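Local coordinates for beta-lactamase-like protein (Novosphingobium pentaromativorans US6-1, PDB 6AUF) that probably hydrolyses beta-lactam antibiotics, binding two zinc ions in the manner of a class B3 metallo-beta-lactamase, at residues 76-80 and 110-116; 82-87 and 115-119; 100-104 and 169-173; 134-140 and 154-160; 204-210 and 244-250. One frame throughout, in Å; residues are numbered along the deposited sequence.

Contact 1: 76-80 and 110-116; sequences DSGPA and HDHAGSI. With ZN (zinc ion), chain B.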
# COMPACT_ATOMS: atom_id res chain seq x y z
N ASP A 76 1.65 -3.31 5.30
CA ASP A 76 2.92 -2.67 4.97
C ASP A 76 3.76 -2.39 6.20
O ASP A 76 3.24 -2.06 7.28
CB ASP A 76 2.69 -1.38 4.18
CG ASP A 76 2.29 -1.65 2.75
OD1 ASP A 76 2.49 -2.79 2.29
OD2 ASP A 76 1.79 -0.72 2.08
N SER A 77 5.07 -2.52 6.03
CA SER A 77 6.02 -2.31 7.10
C SER A 77 6.78 -1.00 6.98
O SER A 77 7.37 -0.55 7.97
CB SER A 77 7.04 -3.46 7.12
OG SER A 77 7.83 -3.42 5.94
N GLY A 78 6.78 -0.38 5.81
CA GLY A 78 7.72 0.69 5.53
C GLY A 78 9.07 0.10 5.19
O GLY A 78 9.24 -1.12 5.10
N PRO A 79 10.07 0.96 5.01
CA PRO A 79 11.39 0.49 4.57
C PRO A 79 11.99 -0.54 5.52
O PRO A 79 11.47 -0.85 6.60
CB PRO A 79 12.22 1.77 4.54
CG PRO A 79 11.21 2.86 4.28
CD PRO A 79 9.97 2.43 5.02
N ALA A 80 13.14 -1.08 5.11
CA ALA A 80 13.72 -2.22 5.81
C ALA A 80 14.10 -1.88 7.25
O ALA A 80 14.13 -2.78 8.10
CB ALA A 80 14.95 -2.73 5.06
N HIS A 110 10.99 -2.89 -1.41
CA HIS A 110 11.60 -2.80 -0.08
C HIS A 110 11.06 -1.63 0.73
O HIS A 110 10.95 -1.71 1.95
CB HIS A 110 13.11 -2.65 -0.22
CG HIS A 110 13.51 -1.32 -0.78
ND1 HIS A 110 13.73 -0.22 0.01
CD2 HIS A 110 13.64 -0.91 -2.06
CE1 HIS A 110 14.03 0.82 -0.76
NE2 HIS A 110 13.98 0.42 -2.02
N ASP A 111 10.75 -0.51 0.06
CA ASP A 111 10.29 0.67 0.78
C ASP A 111 8.93 0.45 1.43
O ASP A 111 8.57 1.19 2.35
CB ASP A 111 10.22 1.86 -0.18
CG ASP A 111 9.48 1.51 -1.45
OD1 ASP A 111 9.72 0.38 -1.95
OD2 ASP A 111 8.67 2.32 -1.94
N HIS A 112 8.17 -0.53 0.96
CA HIS A 112 6.86 -0.80 1.53
C HIS A 112 6.81 -2.06 2.36
O HIS A 112 6.04 -2.13 3.32
CB HIS A 112 5.81 -0.89 0.43
CG HIS A 112 5.69 0.36 -0.38
ND1 HIS A 112 4.91 1.43 0.01
CD2 HIS A 112 6.26 0.72 -1.55
CE1 HIS A 112 5.00 2.39 -0.90
NE2 HIS A 112 5.81 1.98 -1.85
N ALA A 113 7.61 -3.06 2.00
CA ALA A 113 7.59 -4.36 2.67
C ALA A 113 8.96 -4.70 3.24
O ALA A 113 9.17 -5.82 3.70
CB ALA A 113 7.12 -5.45 1.70
N GLY A 114 9.89 -3.74 3.23
CA GLY A 114 11.27 -4.03 3.56
C GLY A 114 11.49 -4.67 4.92
O GLY A 114 12.47 -5.40 5.12
N SER A 115 10.61 -4.41 5.88
CA SER A 115 10.74 -5.03 7.19
C SER A 115 9.50 -5.83 7.56
O SER A 115 9.14 -5.94 8.73
CB SER A 115 11.09 -4.00 8.28
OG SER A 115 10.28 -2.84 8.23
N ILE A 116 8.84 -6.42 6.56
CA ILE A 116 7.80 -7.40 6.83
C ILE A 116 8.34 -8.48 7.76
O ILE A 116 7.67 -8.90 8.72
CB ILE A 116 7.27 -8.01 5.51
CG1 ILE A 116 6.47 -6.98 4.73
CG2 ILE A 116 6.39 -9.21 5.78
CD1 ILE A 116 5.24 -6.52 5.48
ZN ZN B . 6.80 3.18 -3.06
O HOH W 1 3.58 1.46 2.17
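Asp-76 meets His-112 where loop 76-80 packs against the end of the HxHxDH zinc-binding motif of the metallo-beta-lactamase superfamily. Asp-76 CB lies 3.5 Å from His-112 O, while the carboxylate reaches the imidazole through a water. That water sits in the ring plane, accepts from His-112 ND1 and donates to Asp-76 OD2, an oxygen also bonded by the hydroxyl of Tyr-208. The far nitrogen, His-112 NE2, binds zinc at 2.0 Å. Asp-111 OD2 binds the same ion at 2.3 Å, and His-251 supplies a further ligand, so Asp-76 is a second-shell residue whose bridge is consistent with fixing the ring's rotation. Next along the loop, Ser-77 N donates to His-112 O at 2.9 Å, nearly along the C=O axis (161°). Gly-78 N approaches His-112 O as well, at 3.1 Å, but from 58° out of the carbonyl plane; two donors therefore grip one buried carbonyl. With chi1 at 67°, Ser-77 OG lies between its own N and carbonyl carbon, where it accepts from Ser-115 N at 3.0 Å and donates to Gly-78 O on an in-plane lone pair. Pro-79 lays its CD against Asp-111 O, and its carbonyl receives the hydroxyl of Ser-115, with OG 2.8 Å from Pro-79 O. At Ala-80 the chain makes a CA-H...O contact, Ala-80 CA standing 3.5 Å from Gly-114 O.

Contact 2: 82-87 and 115-119; sequences AAPLVL and SIAEL
Leu-119 carries the apolar part of this helix-to-helix contact through one methyl, CD1. Leu-119 CD1 lies 3.8 Å from Leu-87 CG, the two leucines sliding past each other in opposite directions. Val-86 meets it differently: Val-86 CG1 comes tip to tip with Leu-119 CD1 at 4.0 Å. The valine is turned so that CG1 stands between its backbone N and carbonyl carbon (chi1 37°), which aims this branch at the leucine. The third partner is Ala-83, whose CB is also 4.0 Å from Leu-119 CD1; Ala-83 CA is 5.5 Å from Leu-119 CA, the nearest CA pair across the segments. Glu-118, extended beyond CG, runs past Ala-83, with Glu-118 CD 3.4 Å from Ala-83 CB and OE2 near Pro-84 CD; two conformers are modelled, so this cover is doubtful in detail. Ser-115 OG stands 3.4 Å from Ala-83 N at an angle too poor for a hydrogen bond; its hydroxyl is given to Pro-79 O.

Helical bonds lie behind these side chains: Leu-87 N to Ala-83 O at 2.9 Å and Leu-119 N to Ser-115 O at 2.8 Å. Leu-119 also touches Ser-77, and Val-86 touches Ser-63. Helix 83-91 connects strand 72-75 to strand 100-104, and helix 116-121 comes between strands 100-104 and 126-130, so the contact joins helices of two successive beta-alpha-beta crossovers in the seven-stranded sheet.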
# COMPACT_ATOMS: atom_id res chain seq x y z
N ALA A 82 12.45 0.27 9.27
CA ALA A 82 11.38 1.05 9.87
C ALA A 82 10.52 0.27 10.85
O ALA A 82 9.58 0.84 11.41
CB ALA A 82 10.50 1.65 8.77
N ALA A 83 10.81 -1.01 11.08
CA ALA A 83 9.99 -1.83 11.96
C ALA A 83 9.72 -1.14 13.31
O ALA A 83 8.55 -0.93 13.68
CB ALA A 83 10.66 -3.19 12.18
N PRO A 84 10.76 -0.75 14.06
CA PRO A 84 10.51 -0.13 15.37
C PRO A 84 9.64 1.13 15.30
O PRO A 84 8.86 1.38 16.22
CB PRO A 84 11.92 0.19 15.89
CG PRO A 84 12.81 -0.77 15.17
CD PRO A 84 12.20 -0.94 13.80
N LEU A 85 9.76 1.92 14.23
CA LEU A 85 8.95 3.12 14.12
C LEU A 85 7.46 2.79 14.20
O LEU A 85 6.72 3.40 14.98
CB LEU A 85 9.28 3.86 12.83
CG LEU A 85 10.56 4.68 12.80
CD1 LEU A 85 11.75 3.86 13.25
CD2 LEU A 85 10.79 5.22 11.40
N VAL A 86 7.01 1.81 13.40
CA VAL A 86 5.60 1.48 13.37
C VAL A 86 5.21 0.68 14.60
O VAL A 86 4.11 0.83 15.13
CB VAL A 86 5.23 0.72 12.08
CG1 VAL A 86 6.35 -0.22 11.65
CG2 VAL A 86 3.95 -0.07 12.28
N LEU A 87 6.10 -0.20 15.06
CA LEU A 87 5.85 -0.87 16.34
C LEU A 87 5.57 0.14 17.44
O LEU A 87 4.74 -0.10 18.32
CB LEU A 87 7.05 -1.74 16.72
CG LEU A 87 7.42 -2.93 15.85
CD1 LEU A 87 8.86 -3.28 16.14
CD2 LEU A 87 6.50 -4.10 16.15
N SER A 115 10.61 -4.41 5.88
CA SER A 115 10.74 -5.03 7.19
C SER A 115 9.50 -5.83 7.56
O SER A 115 9.14 -5.94 8.73
CB SER A 115 11.09 -4.00 8.28
OG SER A 115 10.28 -2.84 8.23
N ILE A 116 8.84 -6.42 6.56
CA ILE A 116 7.80 -7.40 6.83
C ILE A 116 8.34 -8.48 7.76
O ILE A 116 7.67 -8.90 8.72
CB ILE A 116 7.27 -8.01 5.51
CG1 ILE A 116 6.47 -6.98 4.73
CG2 ILE A 116 6.39 -9.21 5.78
CD1 ILE A 116 5.24 -6.52 5.48
N ALA A 117 9.56 -8.94 7.50
CA ALA A 117 10.12 -10.05 8.26
C ALA A 117 10.28 -9.69 9.73
O ALA A 117 9.67 -10.31 10.60
CB ALA A 117 11.47 -10.45 7.66
N GLU A 118 11.09 -8.67 10.01
CA GLU A 118 11.29 -8.20 11.38
C GLU A 118 9.96 -7.82 12.02
O GLU A 118 9.74 -8.06 13.21
CB GLU A 118 12.27 -7.03 11.38
CG GLU A 118 12.39 -6.31 12.70
CD GLU A 118 13.39 -5.17 12.64
OE1 GLU A 118 13.89 -4.88 11.54
OE2 GLU A 118 13.69 -4.58 13.70
N LEU A 119 9.06 -7.21 11.24
CA LEU A 119 7.75 -6.86 11.77
C LEU A 119 6.96 -8.10 12.16
O LEU A 119 6.15 -8.05 13.10
CB LEU A 119 6.98 -6.05 10.73
CG LEU A 119 6.03 -5.02 11.31
CD1 LEU A 119 6.82 -4.17 12.27
CD2 LEU A 119 5.44 -4.20 10.19

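Contact 3: 100-104 and 169-173; sequences VRWIL and SVTLG
Trp-102 and Val-170 meet between the two sheets of the alpha-beta/beta-alpha sandwich of metallo-beta-lactamases. Strands 100-104 and 169-172 face each other from different sheets: their axes approach to 8.4 Å and run nearly antiparallel (163°), and no hydrogen bond joins them. The aromatic contact is a CH-pi interaction. Val-170 CG1 sits 4.0 Å from the centroid of the five-membered ring of Trp-102, only 15° off its normal, hence over the face. The second approach to the indole is at its edge, where Leu-172 CD2 lies near the ring plane, 4.3 Å from Trp-102 CD1.

Two aliphatic contacts flank this pair. Leu-172 CD2 packs 3.4 Å from Arg-101 CB, using the base of the arginine while its bent chain leads the guanidinium away. Leu-104 CD2 and Val-170 CG2 come tip to tip at 3.8 Å. With CG1 anti to its backbone N (chi1 -179°), Val-170 thus sends one methyl to the indole and the other to the leucine. Strand 100-104 lies between 72-75 and 126-130 in its sheet, whereas 169-172 is an outermost strand of the five-stranded one, beside 175-181, whose Leu-177 also touches Leu-104.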
# COMPACT_ATOMS: atom_id res chain seq x y z
N VAL A 100 -1.92 -7.99 16.63
CA VAL A 100 -2.09 -7.99 15.18
C VAL A 100 -1.86 -9.41 14.68
O VAL A 100 -0.80 -10.00 14.89
CB VAL A 100 -1.15 -6.99 14.50
CG1 VAL A 100 0.26 -7.19 14.94
CG2 VAL A 100 -1.24 -7.13 12.99
N ARG A 101 -2.87 -9.97 14.02
CA ARG A 101 -2.84 -11.36 13.61
C ARG A 101 -2.39 -11.57 12.17
O ARG A 101 -1.84 -12.63 11.86
CB ARG A 101 -4.22 -12.00 13.82
CG ARG A 101 -4.58 -12.14 15.30
CD ARG A 101 -3.33 -12.52 16.07
NE ARG A 101 -3.57 -12.86 17.47
CZ ARG A 101 -2.60 -13.05 18.37
NH1 ARG A 101 -1.33 -12.91 18.01
NH2 ARG A 101 -2.91 -13.36 19.62
N TRP A 102 -2.58 -10.58 11.31
CA TRP A 102 -2.19 -10.68 9.91
C TRP A 102 -1.37 -9.47 9.50
O TRP A 102 -1.66 -8.34 9.93
CB TRP A 102 -3.41 -10.79 9.00
CG TRP A 102 -4.12 -12.09 9.16
CD1 TRP A 102 -5.17 -12.35 9.98
CD2 TRP A 102 -3.80 -13.32 8.50
NE1 TRP A 102 -5.53 -13.67 9.88
CE2 TRP A 102 -4.70 -14.29 8.98
CE3 TRP A 102 -2.83 -13.70 7.56
CZ2 TRP A 102 -4.68 -15.62 8.53
CZ3 TRP A 102 -2.81 -15.01 7.12
CH2 TRP A 102 -3.73 -15.95 7.61
N ILE A 103 -0.36 -9.70 8.68
CA ILE A 103 0.37 -8.63 8.01
C ILE A 103 0.16 -8.79 6.52
O ILE A 103 0.38 -9.88 5.97
CB ILE A 103 1.87 -8.64 8.37
CG1 ILE A 103 2.09 -8.20 9.82
CG2 ILE A 103 2.65 -7.70 7.48
CD1 ILE A 103 3.43 -8.64 10.34
N LEU A 104 -0.32 -7.73 5.88
CA LEU A 104 -0.59 -7.69 4.45
C LEU A 104 0.36 -6.69 3.81
O LEU A 104 1.09 -5.96 4.50
CB LEU A 104 -2.04 -7.31 4.16
CG LEU A 104 -3.09 -8.06 4.98
CD1 LEU A 104 -4.46 -7.47 4.73
CD2 LEU A 104 -3.07 -9.56 4.67
N SER A 169 -10.67 -12.65 0.67
CA SER A 169 -10.90 -11.86 1.86
C SER A 169 -10.02 -12.37 2.98
O SER A 169 -10.01 -13.57 3.28
CB SER A 169 -12.36 -11.93 2.29
OG SER A 169 -13.09 -10.91 1.65
N VAL A 170 -9.26 -11.47 3.60
CA VAL A 170 -8.60 -11.77 4.86
C VAL A 170 -9.58 -11.45 5.98
O VAL A 170 -10.03 -10.31 6.12
CB VAL A 170 -7.30 -10.99 5.03
CG1 VAL A 170 -6.64 -11.35 6.34
CG2 VAL A 170 -6.36 -11.27 3.87
N THR A 171 -9.94 -12.47 6.76
CA THR A 171 -10.94 -12.33 7.81
C THR A 171 -10.30 -12.54 9.17
O THR A 171 -9.57 -13.52 9.38
CB THR A 171 -12.08 -13.31 7.63
OG1 THR A 171 -11.56 -14.53 7.08
CG2 THR A 171 -13.12 -12.72 6.71
N LEU A 172 -10.60 -11.64 10.10
CA LEU A 172 -10.14 -11.70 11.49
C LEU A 172 -11.34 -11.31 12.33
O LEU A 172 -11.65 -10.12 12.46
CB LEU A 172 -8.96 -10.76 11.72
CG LEU A 172 -8.32 -10.89 13.10
CD1 LEU A 172 -8.13 -12.36 13.43
CD2 LEU A 172 -7.00 -10.14 13.15
N GLY A 173 -12.02 -12.30 12.89
CA GLY A 173 -13.28 -11.99 13.55
C GLY A 173 -14.21 -11.32 12.57
O GLY A 173 -14.35 -11.75 11.42

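Contact 4: 134-140 and 154-160; sequences RQVLESG and GFPPVHV
The C-terminal end of helix 131-139 is held by the loop that leads from it toward strand 162-164, with Glu-138 gripping His-159 and Val-160. Glu-138 CG is anti to the carbonyl carbon (chi1 -67°), and the extended chain beyond it carries the carboxylate to the loop. There Glu-138 OE2 accepts from Val-160 N at 2.9 Å with a fairly straight N-H...O angle of 158°, using the anti lone pair. Glu-138 OE2 also takes a weak bond from His-159 ND1, again at 2.9 Å but bent to 121°. Side chains of Glu-138 and His-159 run alongside and point the same way. One residue earlier in the helix, Leu-137 O accepts from Val-158 N at 3.1 Å, giving a donor to a carbonyl in the last turn.

These bonds belong to a beta-alpha-beta crossover, in which strand 126-130, helix 131-139 and the edge strand 162-164 follow one another, the two strands adjacent and parallel in the seven-stranded sheet. Val-160 points toward the helix, with Val-160 CG2 4.0 Å from Leu-137 CB, while Val-160 CB meets the aliphatic Arg-134 CG. Val-158 in turn touches Ile-116 and Ala-117 of helix 116-121.

Where the chain leaves the helix, Gly-140 has positive phi. Phe-155 N donates to Gly-140 O at 3.2 Å, and this oxygen also lies over one face of the Phe-155 ring. The Phe-155 side chain is about 9 Å from a zinc ion; its ring receives Leu-137 at its edge, where Leu-137 CD1 stands in the ring plane, 3.9 Å from Phe-155 CZ.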
# COMPACT_ATOMS: atom_id res chain seq x y z
N ARG A 134 3.78 -13.68 -4.30
CA ARG A 134 4.38 -14.68 -3.41
C ARG A 134 5.86 -14.89 -3.69
O ARG A 134 6.68 -14.88 -2.76
CB ARG A 134 3.61 -16.00 -3.52
CG ARG A 134 3.90 -16.97 -2.38
CD ARG A 134 3.61 -18.39 -2.78
NE ARG A 134 4.19 -18.65 -4.08
CZ ARG A 134 5.45 -19.03 -4.28
NH1 ARG A 134 6.25 -19.21 -3.23
NH2 ARG A 134 5.90 -19.24 -5.51
N GLN A 135 6.23 -15.09 -4.96
CA GLN A 135 7.62 -15.41 -5.28
C GLN A 135 8.58 -14.36 -4.73
O GLN A 135 9.56 -14.70 -4.06
CB GLN A 135 7.79 -15.55 -6.79
CG GLN A 135 7.38 -16.90 -7.31
CD GLN A 135 8.38 -17.98 -6.94
OE1 GLN A 135 8.01 -19.14 -6.72
NE2 GLN A 135 9.65 -17.60 -6.87
N VAL A 136 8.33 -13.08 -5.02
CA VAL A 136 9.21 -12.03 -4.51
C VAL A 136 9.24 -12.05 -2.98
O VAL A 136 10.30 -12.08 -2.36
CB VAL A 136 8.77 -10.65 -5.04
CG1 VAL A 136 9.50 -9.55 -4.28
CG2 VAL A 136 9.02 -10.54 -6.56
N LEU A 137 8.06 -12.04 -2.36
CA LEU A 137 7.97 -12.02 -0.90
C LEU A 137 8.78 -13.15 -0.27
O LEU A 137 9.47 -12.94 0.74
CB LEU A 137 6.51 -12.12 -0.47
CG LEU A 137 5.87 -10.83 0.03
CD1 LEU A 137 6.53 -9.66 -0.66
CD2 LEU A 137 4.38 -10.85 -0.21
N GLU A 138 8.71 -14.36 -0.83
CA GLU A 138 9.41 -15.50 -0.24
C GLU A 138 10.87 -15.57 -0.66
O GLU A 138 11.60 -16.44 -0.17
CB GLU A 138 8.67 -16.80 -0.60
CG GLU A 138 7.30 -16.89 0.08
CD GLU A 138 6.64 -18.24 -0.05
OE1 GLU A 138 6.88 -18.95 -1.05
OE2 GLU A 138 5.85 -18.60 0.86
N SER A 139 11.33 -14.66 -1.53
CA SER A 139 12.72 -14.63 -1.95
C SER A 139 13.40 -13.30 -1.70
O SER A 139 14.63 -13.25 -1.69
CB SER A 139 12.83 -14.94 -3.45
OG SER A 139 12.44 -13.82 -4.24
N GLY A 140 12.64 -12.22 -1.48
CA GLY A 140 13.20 -10.91 -1.27
C GLY A 140 13.66 -10.19 -2.52
O GLY A 140 13.82 -8.97 -2.48
N GLY A 154 16.65 -5.46 -2.93
CA GLY A 154 15.84 -6.46 -2.27
C GLY A 154 15.67 -6.20 -0.78
O GLY A 154 16.10 -5.19 -0.24
N PHE A 155 15.01 -7.14 -0.12
CA PHE A 155 14.74 -7.05 1.30
C PHE A 155 14.66 -8.46 1.87
O PHE A 155 14.64 -9.44 1.12
CB PHE A 155 13.44 -6.28 1.58
CG PHE A 155 12.26 -6.85 0.89
CD1 PHE A 155 11.97 -6.48 -0.42
CD2 PHE A 155 11.45 -7.77 1.53
CE1 PHE A 155 10.87 -7.01 -1.08
CE2 PHE A 155 10.35 -8.31 0.88
CZ PHE A 155 10.06 -7.93 -0.43
N PRO A 156 14.61 -8.59 3.19
CA PRO A 156 14.72 -9.92 3.79
C PRO A 156 13.45 -10.73 3.56
O PRO A 156 12.34 -10.23 3.78
CB PRO A 156 14.95 -9.62 5.28
CG PRO A 156 14.30 -8.33 5.49
CD PRO A 156 14.40 -7.55 4.20
N PRO A 157 13.60 -11.97 3.13
CA PRO A 157 12.43 -12.77 2.75
C PRO A 157 11.54 -13.11 3.93
O PRO A 157 11.85 -12.87 5.10
CB PRO A 157 13.05 -14.03 2.14
CG PRO A 157 14.46 -13.67 1.83
CD PRO A 157 14.86 -12.67 2.85
N VAL A 158 10.40 -13.72 3.58
CA VAL A 158 9.37 -14.12 4.53
C VAL A 158 8.63 -15.30 3.91
O VAL A 158 8.64 -15.49 2.69
CB VAL A 158 8.39 -12.96 4.82
CG1 VAL A 158 7.03 -13.26 4.24
CG2 VAL A 158 8.31 -12.69 6.31
N HIS A 159 7.98 -16.11 4.75
CA HIS A 159 7.12 -17.18 4.26
C HIS A 159 5.68 -16.69 4.23
O HIS A 159 5.18 -16.15 5.22
CB HIS A 159 7.22 -18.44 5.12
CG HIS A 159 6.30 -19.53 4.67
ND1 HIS A 159 6.25 -19.96 3.36
CD2 HIS A 159 5.40 -20.28 5.35
CE1 HIS A 159 5.35 -20.93 3.26
NE2 HIS A 159 4.83 -21.14 4.45
N VAL A 160 5.01 -16.90 3.09
CA VAL A 160 3.62 -16.53 2.91
C VAL A 160 2.75 -17.69 3.39
O VAL A 160 2.75 -18.77 2.79
CB VAL A 160 3.31 -16.17 1.46
CG1 VAL A 160 1.82 -16.00 1.26
CG2 VAL A 160 4.05 -14.91 1.06

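Contact 5: 204-210 and 244-250; sequences RMIAYAD and CDILVTP
Asp-245 turns its carboxylate onto Met-205 at the start of a parallel strand pair. With CG anti to its carbonyl carbon (chi1 -74°), Asp-245 presents OD2 to Met-205 N at 2.8 Å. The N-H...O angle is 177°, on the anti lone pair. The side chain thus supplies the acceptor before the regular exchange begins: Ile-246 N bonds Met-205 O, Ala-207 N bonds Ile-246 O at 3.0 Å, and Val-248 N bonds Ala-207 O at 2.8 Å. This pairs Ile-206, Ala-207 and Tyr-208 with Ile-246, Leu-247 and Val-248.

Ile-206 and Ile-246 adopt like conformations and lie side by side, pointing the same way, with Ile-206 CG1 4.0 Å from Ile-246 CB. On that face follows Tyr-208. Its CG is anti to the backbone N (chi1 -170°), which lays the ring along the neighbouring strand: Tyr-208 CD1 meets Val-248 CG1 at 3.9 Å, and Tyr-208 CZ meets Pro-250 CG at 3.6 Å. The hydroxyl, close to Pro-250, is hydrogen-bonded to Asp-76. The opposite face carries Ala-207, whose CB lies 3.8 Å from Cys-244 SG, and Leu-247, whose CD1 reaches Ala-209 CB at 3.7 Å. Asp-210 OD1 touches Pro-250 CG and is bonded by ND1 of the zinc ligand His-107, while OD2 is hydrogen-bonded to Ser-189 OG.

Strands 203-208 and 246-248, with helix 226-241 between them, form a beta-alpha-beta unit of the five-stranded sheet. Helix 272-292 packs on Ala-207 and Leu-247 through Cys-273, whose disulfide to Cys-244 ties it to segment 244-250, whereas Tyr-50 of strand 47-50 packs on the isoleucines.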
# COMPACT_ATOMS: atom_id res chain seq x y z
N ARG A 204 -18.11 4.00 5.96
CA ARG A 204 -17.45 4.38 4.74
C ARG A 204 -16.56 3.23 4.32
O ARG A 204 -16.03 2.50 5.16
CB ARG A 204 -16.58 5.64 4.91
CG ARG A 204 -17.29 6.81 5.53
CD ARG A 204 -18.42 7.29 4.66
NE ARG A 204 -18.70 8.68 4.97
CZ ARG A 204 -19.82 9.31 4.67
NH1 ARG A 204 -20.80 8.65 4.06
NH2 ARG A 204 -19.97 10.59 4.99
N MET A 205 -16.40 3.07 3.02
CA MET A 205 -15.46 2.10 2.50
C MET A 205 -14.10 2.76 2.36
O MET A 205 -13.98 3.81 1.72
CB MET A 205 -15.93 1.54 1.17
CG MET A 205 -17.24 0.82 1.26
SD MET A 205 -17.10 -0.64 2.30
CE MET A 205 -15.76 -1.51 1.49
N ILE A 206 -13.11 2.17 2.96
CA ILE A 206 -11.73 2.59 2.79
C ILE A 206 -11.08 1.74 1.70
O ILE A 206 -11.31 0.53 1.60
CB ILE A 206 -10.98 2.49 4.13
CG1 ILE A 206 -11.51 3.57 5.08
CG2 ILE A 206 -9.48 2.66 3.94
CD1 ILE A 206 -11.32 3.27 6.51
N ALA A 207 -10.31 2.40 0.85
CA ALA A 207 -9.57 1.74 -0.21
C ALA A 207 -8.10 2.10 -0.04
O ALA A 207 -7.72 3.26 -0.22
CB ALA A 207 -10.08 2.17 -1.59
N TYR A 208 -7.29 1.11 0.35
CA TYR A 208 -5.84 1.25 0.34
C TYR A 208 -5.35 0.85 -1.05
O TYR A 208 -4.93 -0.28 -1.32
CB TYR A 208 -5.23 0.40 1.46
CG TYR A 208 -3.76 0.64 1.70
CD1 TYR A 208 -3.25 1.94 1.84
CD2 TYR A 208 -2.87 -0.43 1.82
CE1 TYR A 208 -1.90 2.16 2.06
CE2 TYR A 208 -1.51 -0.22 2.03
CZ TYR A 208 -1.04 1.08 2.15
OH TYR A 208 0.30 1.30 2.37
N ALA A 209 -5.44 1.81 -1.98
CA ALA A 209 -5.09 1.57 -3.37
C ALA A 209 -3.59 1.74 -3.54
O ALA A 209 -3.03 2.79 -3.20
CB ALA A 209 -5.84 2.50 -4.31
N ASP A 210 -2.94 0.69 -4.05
CA ASP A 210 -1.50 0.63 -4.20
C ASP A 210 -0.98 1.77 -5.08
O ASP A 210 -1.73 2.38 -5.86
CB ASP A 210 -1.11 -0.70 -4.82
CG ASP A 210 0.35 -1.00 -4.68
OD1 ASP A 210 1.07 -0.19 -4.04
OD2 ASP A 210 0.76 -2.05 -5.20
N CYS A 244 -14.74 2.93 -2.64
CA CYS A 244 -13.71 3.91 -2.32
C CYS A 244 -14.33 5.22 -1.83
O CYS A 244 -14.37 6.22 -2.53
CB CYS A 244 -12.84 4.14 -3.55
SG CYS A 244 -11.42 5.24 -3.42
N ASP A 245 -14.85 5.22 -0.60
CA ASP A 245 -15.21 6.47 0.05
C ASP A 245 -13.98 7.24 0.49
O ASP A 245 -13.91 8.47 0.34
CB ASP A 245 -16.11 6.20 1.25
CG ASP A 245 -17.51 5.81 0.86
OD1 ASP A 245 -18.17 6.60 0.14
OD2 ASP A 245 -17.94 4.72 1.28
N ILE A 246 -12.99 6.54 1.04
CA ILE A 246 -11.79 7.18 1.58
C ILE A 246 -10.58 6.52 0.93
O ILE A 246 -10.27 5.36 1.21
CB ILE A 246 -11.72 7.06 3.11
CG1 ILE A 246 -12.85 7.86 3.74
CG2 ILE A 246 -10.36 7.53 3.60
CD1 ILE A 246 -13.04 7.55 5.20
N LEU A 247 -9.89 7.27 0.08
CA LEU A 247 -8.69 6.77 -0.57
C LEU A 247 -7.48 6.89 0.35
O LEU A 247 -7.27 7.91 1.00
CB LEU A 247 -8.43 7.54 -1.86
CG LEU A 247 -7.13 7.15 -2.56
CD1 LEU A 247 -7.24 5.69 -3.01
CD2 LEU A 247 -6.85 8.07 -3.72
N VAL A 248 -6.67 5.83 0.39
CA VAL A 248 -5.40 5.85 1.11
C VAL A 248 -4.36 5.16 0.24
O VAL A 248 -4.66 4.13 -0.38
CB VAL A 248 -5.51 5.19 2.51
CG1 VAL A 248 -4.25 5.45 3.33
CG2 VAL A 248 -6.74 5.69 3.24
N THR A 249 -3.15 5.72 0.18
CA THR A 249 -2.10 5.25 -0.71
C THR A 249 -0.82 4.94 0.04
O THR A 249 -0.44 5.66 0.97
CB THR A 249 -1.79 6.28 -1.80
OG1 THR A 249 -1.52 7.56 -1.19
CG2 THR A 249 -2.95 6.38 -2.80
N PRO A 250 -0.10 3.91 -0.38
CA PRO A 250 1.18 3.57 0.28
C PRO A 250 2.15 4.74 0.39
O PRO A 250 2.95 4.78 1.33
CB PRO A 250 1.72 2.45 -0.62
CG PRO A 250 0.48 1.77 -1.08
CD PRO A 250 -0.51 2.88 -1.35

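From the N terminus, contact 1 opens at 76-80 and contact 2 at 82-87; both close on neighbouring residues and share Ser-115 and Ile-116, joining the loop and helix after strand 72-75 to the zinc-binding turn and helix 116-121. Contact 3 opens at 100-104, inside both loops, and closes at 169-173, so it crosses contacts 1 and 2 while bridging the two sheets. Contact 4 is nested within its loop, yet Phe-155 and Pro-156 pack against Gly-114 of contact 1. Contact 5 follows in series and pairs strands of the second sheet. Although its centre is about 19 Å from that of contact 1, Pro-250 packs on His-112, linking the two halves at the metal site.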